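Local coordinates for protein 2-aminomuconate 6-semialdehyde dehydrogenase (Burkholderia cenocepacia, PDB 4U3W) that probably oxidises 2-aminomuconate 6-semialdehyde to 2-aminomuconate with a nicotinamide adenine dinucleotide as electron acceptor, as a member of the aldehyde dehydrogenase family, at residues R21-H26 with D52-D57; S204-A209 with L224-G229. All coordinates share one frame; numbering follows the deposited sequence.

Both interactions lie on the same side of the chain's centre, with their own centres about 9 Å apart, and they follow one another in sequence: interaction 1 closes before interaction 2 opens. Interaction 1 pairs strands 23-28 and 49-54 inside a mixed four-stranded sheet near the N-terminus; interaction 2 packs helix 203-214 against the chain leaving strand 222-224. They touch directly. Ala56 N lies 2.8 Å from His226 O, a probable hydrogen bond, and Glu55 OE1 is 2.8 Å from His228 ND1, another probable one. The N-terminal sheet is thereby fastened to the mixed sheet in which strands 192-196 and 222-224 are parallel neighbours.

Interaction 1 (R21-H26 with D52-D57); sequences RQLLRH and DVCEAD
Strands 23-28 and 49-54 run parallel here, with Leu23 in register with Asp52 and Leu24 with Val53, and three backbone hydrogen bonds join them: Asp52 N to Gln22 O, Leu24 N to Asp52 O, and Cys54 N to Leu24 O, each 2.9 Å. Leu23 CA adds a C-H...O contact to Asp52 O.

On the face carrying Leu23 and Asp52, the CD1 methyl of Leu23 rests 3.7 Å from Cys54 SG. Its CG stands anti to the backbone N (chi1 179°), beside the carbonyl carbon, and this directs the isobutyl group along the strand to the sulfur. Just ahead of the strand, Arg21 CD passes 3.3 Å from Asp52 OD2. This is an aliphatic approach: the guanidinium and carboxylate planes are 79° apart and their charged atoms do not meet, while Asp52 OD1 forms a salt bridge with Lys49. On the face carrying Leu24 and Val53, Leu24 CD1 lies 4.3 Å from Val53 CG2.

Farther along, the His26 ring lies against residues 54-56. Its NE2 is 3.4 Å from Cys54 CB, and CE1 is 3.6 Å from Ala56 CB. Both ring nitrogens are engaged beyond the pair, ND1 with His226 N and NE2 with Ser35 OG, which fixes the ring's rotation.

The pair is the central parallel pair of a mixed four-stranded sheet, flanked by antiparallel strands 31-33 and 38-42, in the N-terminal part of this aldehyde dehydrogenase fold.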
ATOM      1  N   ARG A  21      41.044 -27.624 -24.512  1.00 62.64           N
ATOM      2  CA  ARG A  21      40.066 -26.567 -24.777  1.00 60.42           C
ATOM      3  C   ARG A  21      38.962 -26.516 -23.717  1.00 56.07           C
ATOM      4  O   ARG A  21      38.329 -27.534 -23.400  1.00 57.33           O
ATOM      5  CB  ARG A  21      39.427 -26.754 -26.174  1.00 61.37           C
ATOM      6  CG  ARG A  21      38.130 -25.915 -26.389  1.00 56.03           C
ATOM      7  CD  ARG A  21      37.485 -26.090 -27.769  1.00 56.53           C
ATOM      8  NE  ARG A  21      36.813 -27.380 -27.953  1.00 55.83           N
ATOM      9  CZ  ARG A  21      36.218 -27.737 -29.091  1.00 54.15           C
ATOM     10  NH1 ARG A  21      36.214 -26.889 -30.117  1.00 54.47           N
ATOM     11  NH2 ARG A  21      35.635 -28.926 -29.205  1.00 48.81           N
ATOM     12  N   GLN A  22      38.734 -25.344 -23.144  1.00 50.74           N
ATOM     13  CA  GLN A  22      37.504 -25.162 -22.409  1.00 45.28           C
ATOM     14  C   GLN A  22      36.523 -24.668 -23.449  1.00 37.26           C
ATOM     15  O   GLN A  22      36.815 -23.703 -24.173  1.00 35.78           O
ATOM     16  CB  GLN A  22      37.620 -24.163 -21.241  1.00 48.46           C
ATOM     17  CG  GLN A  22      36.318 -24.191 -20.360  1.00 69.07           C
ATOM     18  CD  GLN A  22      36.259 -23.202 -19.164  1.00 70.79           C
ATOM     19  OE1 GLN A  22      36.942 -22.168 -19.112  1.00 70.09           O
ATOM     20  NE2 GLN A  22      35.413 -23.539 -18.201  1.00 70.52           N
ATOM     21  N   LEU A  23      35.355 -25.303 -23.523  1.00 32.73           N
ATOM     22  CA  LEU A  23      34.336 -24.844 -24.459  1.00 28.74           C
ATOM     23  C   LEU A  23      33.136 -24.460 -23.623  1.00 27.25           C
ATOM     24  O   LEU A  23      32.636 -25.289 -22.858  1.00 29.86           O
ATOM     25  CB  LEU A  23      33.958 -25.941 -25.484  1.00 28.71           C
ATOM     26  CG  LEU A  23      32.876 -25.618 -26.529  1.00 30.19           C
ATOM     27  CD1 LEU A  23      33.437 -24.554 -27.470  1.00 32.33           C
ATOM     28  CD2 LEU A  23      32.423 -26.896 -27.372  1.00 27.28           C
ATOM     29  N   LEU A  24      32.696 -23.213 -23.780  1.00 23.50           N
ATOM     30  CA  LEU A  24      31.517 -22.692 -23.094  1.00 26.58           C
ATOM     31  C   LEU A  24      30.309 -22.858 -24.009  1.00 26.90           C
ATOM     32  O   LEU A  24      30.225 -22.243 -25.095  1.00 30.54           O
ATOM     33  CB  LEU A  24      31.701 -21.225 -22.690  1.00 24.67           C
ATOM     34  CG  LEU A  24      32.902 -20.936 -21.754  1.00 30.79           C
ATOM     35  CD1 LEU A  24      32.927 -19.463 -21.325  1.00 32.68           C
ATOM     36  CD2 LEU A  24      32.845 -21.793 -20.505  1.00 29.43           C
ATOM     37  N   ARG A  25      29.403 -23.706 -23.551  1.00 25.92           N
ATOM     38  CA  ARG A  25      28.210 -24.099 -24.295  1.00 27.23           C
ATOM     39  C   ARG A  25      26.960 -23.331 -23.846  1.00 27.86           C
ATOM     40  O   ARG A  25      26.932 -22.742 -22.730  1.00 29.26           O
ATOM     41  CB  ARG A  25      27.998 -25.618 -24.133  1.00 26.97           C
ATOM     42  CG  ARG A  25      29.114 -26.506 -24.774  1.00 26.22           C
ATOM     43  CD  ARG A  25      28.855 -27.991 -24.428  1.00 28.41           C
ATOM     44  NE  ARG A  25      29.888 -28.883 -24.969  1.00 30.46           N
ATOM     45  CZ  ARG A  25      31.050 -29.125 -24.371  1.00 33.95           C
ATOM     46  NH1 ARG A  25      31.319 -28.549 -23.186  1.00 34.40           N
ATOM     47  NH2 ARG A  25      31.929 -29.970 -24.939  1.00 34.34           N
ATOM     48  N   HIS A  26      25.967 -23.280 -24.742  1.00 23.33           N
ATOM     49  CA  HIS A  26      24.636 -22.810 -24.438  1.00 24.90           C
ATOM     50  C   HIS A  26      23.980 -23.795 -23.476  1.00 26.34           C
ATOM     51  O   HIS A  26      24.405 -24.951 -23.377  1.00 28.14           O
ATOM     52  CB  HIS A  26      23.753 -22.676 -25.713  1.00 24.47           C
ATOM     53  CG  HIS A  26      24.480 -22.064 -26.864  1.00 22.79           C
ATOM     54  ND1 HIS A  26      24.883 -20.747 -26.875  1.00 23.58           N
ATOM     55  CD2 HIS A  26      24.920 -22.625 -28.034  1.00 25.50           C
ATOM     56  CE1 HIS A  26      25.571 -20.518 -27.996  1.00 21.86           C
ATOM     57  NE2 HIS A  26      25.571 -21.631 -28.731  1.00 25.72           N
ATOM     58  N   ASP A  52      37.093 -21.123 -25.534  1.00 26.81           N
ATOM     59  CA  ASP A  52      36.263 -20.872 -26.717  1.00 27.40           C
ATOM     60  C   ASP A  52      34.783 -20.851 -26.299  1.00 27.71           C
ATOM     61  O   ASP A  52      34.373 -21.635 -25.466  1.00 29.40           O
ATOM     62  CB  ASP A  52      36.463 -21.940 -27.789  1.00 29.80           C
ATOM     63  CG  ASP A  52      37.894 -22.008 -28.283  1.00 35.90           C
ATOM     64  OD1 ASP A  52      38.325 -21.053 -28.967  1.00 34.92           O
ATOM     65  OD2 ASP A  52      38.578 -22.999 -27.951  1.00 40.41           O
ATOM     66  N   VAL A  53      34.010 -19.979 -26.936  1.00 24.91           N
ATOM     67  CA  VAL A  53      32.616 -19.724 -26.576  1.00 26.25           C
ATOM     68  C   VAL A  53      31.784 -20.049 -27.802  1.00 27.04           C
ATOM     69  O   VAL A  53      32.098 -19.584 -28.916  1.00 25.40           O
ATOM     70  CB  VAL A  53      32.393 -18.246 -26.187  1.00 23.82           C
ATOM     71  CG1 VAL A  53      31.022 -18.056 -25.557  1.00 23.68           C
ATOM     72  CG2 VAL A  53      33.494 -17.742 -25.183  1.00 23.95           C
ATOM     73  N   CYS A  54      30.736 -20.842 -27.635  1.00 28.53           N
ATOM     74  CA  CYS A  54      29.869 -21.135 -28.777  1.00 25.48           C
ATOM     75  C   CYS A  54      29.055 -19.898 -29.184  1.00 25.85           C
ATOM     76  O   CYS A  54      28.593 -19.124 -28.341  1.00 24.65           O
ATOM     77  CB  CYS A  54      28.921 -22.301 -28.427  1.00 24.32           C
ATOM     78  SG  CYS A  54      29.837 -23.824 -28.182  1.00 29.15           S
ATOM     79  N   GLU A  55      28.776 -19.755 -30.463  1.00 26.31           N
ATOM     80  CA  GLU A  55      27.994 -18.606 -30.945  1.00 25.49           C
ATOM     81  C   GLU A  55      26.599 -19.009 -31.426  1.00 26.81           C
ATOM     82  O   GLU A  55      26.480 -19.759 -32.441  1.00 25.84           O
ATOM     83  CB  GLU A  55      28.749 -17.950 -32.102  1.00 27.86           C
ATOM     84  CG  GLU A  55      28.005 -16.817 -32.798  1.00 27.14           C
ATOM     85  CD  GLU A  55      28.107 -15.484 -32.006  1.00 28.78           C
ATOM     86  OE1 GLU A  55      29.185 -15.154 -31.454  1.00 29.69           O
ATOM     87  OE2 GLU A  55      27.077 -14.811 -31.903  1.00 30.00           O
ATOM     88  N   ALA A  56      25.534 -18.526 -30.794  1.00 26.31           N
ATOM     89  CA  ALA A  56      24.179 -18.989 -31.223  1.00 25.81           C
ATOM     90  C   ALA A  56      23.654 -18.268 -32.492  1.00 34.33           C
ATOM     91  O   ALA A  56      23.601 -17.028 -32.535  1.00 33.71           O
ATOM     92  CB  ALA A  56      23.169 -18.806 -30.085  1.00 26.81           C
ATOM     93  N   ASP A  57      23.291 -19.020 -33.529  1.00 31.46           N
ATOM     94  CA  ASP A  57      22.705 -18.384 -34.704  1.00 32.12           C
ATOM     95  C   ASP A  57      21.190 -18.252 -34.494  1.00 34.23           C
ATOM     96  O   ASP A  57      20.635 -18.722 -33.477  1.00 33.48           O
ATOM     97  CB  ASP A  57      23.021 -19.166 -36.000  1.00 30.14           C
ATOM     98  CG  ASP A  57      22.369 -20.572 -36.057  1.00 39.41           C
ATOM     99  OD1 ASP A  57      21.314 -20.813 -35.463  1.00 34.77           O
ATOM    100  OD2 ASP A  57      22.922 -21.451 -36.744  1.00 42.53           O
TER

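Interaction 2 (S204-A209 with L224-G229)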
ATOM      1  N   SER A 204      30.780 -16.625 -15.634  1.00 26.53           N
ATOM      2  CA  SER A 204      29.930 -16.770 -14.449  1.00 25.24           C
ATOM      3  C   SER A 204      28.472 -17.091 -14.815  1.00 24.53           C
ATOM      4  O   SER A 204      27.791 -17.842 -14.084  1.00 25.11           O
ATOM      5  CB  SER A 204      30.016 -15.524 -13.537  1.00 27.11           C
ATOM      6  OG  SER A 204      29.401 -14.361 -14.088  1.00 28.85           O
ATOM      7  N   ALA A 205      27.980 -16.572 -15.935  1.00 24.21           N
ATOM      8  CA  ALA A 205      26.630 -16.988 -16.383  1.00 26.87           C
ATOM      9  C   ALA A 205      26.573 -18.495 -16.739  1.00 27.31           C
ATOM     10  O   ALA A 205      25.572 -19.171 -16.487  1.00 25.55           O
ATOM     11  CB  ALA A 205      26.187 -16.126 -17.597  1.00 24.58           C
ATOM     12  N   THR A 206      27.657 -19.028 -17.307  1.00 27.24           N
ATOM     13  CA  THR A 206      27.695 -20.446 -17.611  1.00 24.44           C
ATOM     14  C   THR A 206      27.691 -21.273 -16.303  1.00 24.90           C
ATOM     15  O   THR A 206      26.997 -22.305 -16.224  1.00 28.07           O
ATOM     16  CB  THR A 206      28.926 -20.834 -18.488  1.00 24.49           C
ATOM     17  OG1 THR A 206      28.969 -19.988 -19.656  1.00 25.10           O
ATOM     18  CG2 THR A 206      28.799 -22.330 -18.984  1.00 26.99           C
ATOM     19  N   LEU A 207      28.420 -20.812 -15.278  1.00 27.80           N
ATOM     20  CA  LEU A 207      28.389 -21.506 -13.984  1.00 25.44           C
ATOM     21  C   LEU A 207      27.007 -21.441 -13.412  1.00 24.59           C
ATOM     22  O   LEU A 207      26.515 -22.411 -12.764  1.00 28.34           O
ATOM     23  CB  LEU A 207      29.410 -20.863 -13.004  1.00 24.54           C
ATOM     24  CG  LEU A 207      30.873 -21.124 -13.366  1.00 32.12           C
ATOM     25  CD1 LEU A 207      31.778 -20.528 -12.292  1.00 29.87           C
ATOM     26  CD2 LEU A 207      31.067 -22.618 -13.441  1.00 34.22           C
ATOM     27  N   LEU A 208      26.341 -20.303 -13.627  1.00 25.07           N
ATOM     28  CA  LEU A 208      24.942 -20.197 -13.132  1.00 25.79           C
ATOM     29  C   LEU A 208      24.031 -21.266 -13.811  1.00 27.85           C
ATOM     30  O   LEU A 208      23.186 -21.923 -13.155  1.00 27.02           O
ATOM     31  CB  LEU A 208      24.383 -18.787 -13.342  1.00 24.47           C
ATOM     32  CG  LEU A 208      22.940 -18.556 -12.830  1.00 27.97           C
ATOM     33  CD1 LEU A 208      22.891 -18.782 -11.308  1.00 30.40           C
ATOM     34  CD2 LEU A 208      22.426 -17.128 -13.124  1.00 27.78           C
ATOM     35  N   ALA A 209      24.207 -21.457 -15.114  1.00 25.49           N
ATOM     36  CA  ALA A 209      23.491 -22.533 -15.796  1.00 24.93           C
ATOM     37  C   ALA A 209      23.775 -23.905 -15.166  1.00 25.22           C
ATOM     38  O   ALA A 209      22.859 -24.694 -15.037  1.00 29.60           O
ATOM     39  CB  ALA A 209      23.885 -22.562 -17.346  1.00 25.03           C
ATOM     40  N   LEU A 224      20.305 -20.432 -21.501  1.00 25.97           N
ATOM     41  CA  LEU A 224      21.462 -19.560 -21.709  1.00 25.75           C
ATOM     42  C   LEU A 224      21.941 -19.665 -23.145  1.00 26.17           C
ATOM     43  O   LEU A 224      22.170 -20.772 -23.647  1.00 27.17           O
ATOM     44  CB  LEU A 224      22.609 -19.965 -20.779  1.00 25.71           C
ATOM     45  CG  LEU A 224      23.874 -19.107 -20.954  1.00 30.37           C
ATOM     46  CD1 LEU A 224      23.647 -17.768 -20.309  1.00 31.48           C
ATOM     47  CD2 LEU A 224      24.982 -19.816 -20.204  1.00 30.74           C
ATOM     48  N   ILE A 225      22.027 -18.548 -23.840  1.00 26.32           N
ATOM     49  CA  ILE A 225      22.582 -18.545 -25.199  1.00 26.78           C
ATOM     50  C   ILE A 225      23.764 -17.597 -25.254  1.00 28.32           C
ATOM     51  O   ILE A 225      23.650 -16.443 -24.797  1.00 29.46           O
ATOM     52  CB  ILE A 225      21.562 -18.101 -26.264  1.00 29.73           C
ATOM     53  CG1 ILE A 225      20.748 -16.913 -25.727  1.00 29.51           C
ATOM     54  CG2 ILE A 225      20.603 -19.252 -26.618  1.00 28.88           C
ATOM     55  CD1 ILE A 225      19.920 -16.205 -26.821  1.00 30.91           C
ATOM     56  N   HIS A 226      24.873 -18.063 -25.795  1.00 26.63           N
ATOM     57  CA  HIS A 226      26.032 -17.207 -25.930  1.00 26.51           C
ATOM     58  C   HIS A 226      26.122 -16.594 -27.303  1.00 30.29           C
ATOM     59  O   HIS A 226      25.616 -17.166 -28.322  1.00 27.69           O
ATOM     60  CB  HIS A 226      27.327 -17.959 -25.674  1.00 26.21           C
ATOM     61  CG  HIS A 226      27.539 -18.324 -24.231  1.00 28.61           C
ATOM     62  ND1 HIS A 226      27.725 -17.375 -23.222  1.00 25.33           N
ATOM     63  CD2 HIS A 226      27.578 -19.532 -23.613  1.00 28.30           C
ATOM     64  CE1 HIS A 226      27.933 -17.991 -22.082  1.00 25.00           C
ATOM     65  NE2 HIS A 226      27.843 -19.302 -22.280  1.00 29.36           N
ATOM     66  N   GLY A 227      26.781 -15.443 -27.345  1.00 27.12           N
ATOM     67  CA  GLY A 227      27.049 -14.835 -28.632  1.00 27.77           C
ATOM     68  C   GLY A 227      27.189 -13.350 -28.584  1.00 30.58           C
ATOM     69  O   GLY A 227      27.183 -12.760 -27.504  1.00 30.06           O
ATOM     70  N   HIS A 228      27.286 -12.756 -29.765  1.00 28.68           N
ATOM     71  CA  HIS A 228      27.445 -11.330 -29.886  1.00 30.04           C
ATOM     72  C   HIS A 228      26.105 -10.607 -29.900  1.00 30.52           C
ATOM     73  O   HIS A 228      25.077 -11.207 -29.615  1.00 30.71           O
ATOM     74  CB  HIS A 228      28.311 -11.018 -31.139  1.00 29.74           C
ATOM     75  CG  HIS A 228      29.749 -11.337 -30.906  1.00 32.69           C
ATOM     76  ND1 HIS A 228      30.191 -12.636 -30.727  1.00 33.05           N
ATOM     77  CD2 HIS A 228      30.841 -10.539 -30.748  1.00 35.23           C
ATOM     78  CE1 HIS A 228      31.502 -12.629 -30.519  1.00 35.53           C
ATOM     79  NE2 HIS A 228      31.916 -11.370 -30.499  1.00 36.35           N
ATOM     80  N   GLY A 229      26.125  -9.306 -30.168  1.00 32.76           N
ATOM     81  CA  GLY A 229      24.926  -8.476 -30.013  1.00 33.21           C
ATOM     82  C   GLY A 229      24.365  -8.138 -31.388  1.00 33.71           C
ATOM     83  O   GLY A 229      23.564  -8.865 -31.937  1.00 33.84           O
TER
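Thr206 and His226 make the polar contact: His226 NE2 donates to Thr206 OG1 over 2.9 Å. The hydroxyl oxygen sits at the ring edge, 13° out of its plane, but the N-H...O angle of 131° shows a distinctly bent bond. The two side chains meet at about a right angle. Thr206 OG1 is anti to its carbonyl carbon and beside the backbone N (chi1 -53°), a setting that also lets it bond to Pro202 O, one turn back near the helix start. The hydroxyl therefore joins the imidazole to that carbonyl.

Beside this bond, Leu224 supplies the apolar contact. Its CD2 lies 3.8 Å from Thr206 CA and 4.1 Å from Ala209 CB, while CD1 is 4.1 Å from Ala205 CB. The two methyls thus bear on one side of the helix, where the small alanines one turn apart permit close approach. Leu224 CG, anti to the backbone N, also stands 4.1 Å above one face of the His226 ring, toward its rim, so the leucine borders both helix and imidazole.

In the next shell, Phe179 of helix 175-188 touches Ala205 and Leu224, and Tyr27 touches Ala209 and Leu224. Pro197 and Pro202 pack against His226. All five touching residues are buried. Strands 192-196 and 222-224 are parallel neighbours linked through helix 203-214, a beta-alpha-beta crossover of the kind found in the Rossmann-like, nucleotide-binding part of aldehyde dehydrogenases; the contact seats that helix on the end of the second strand.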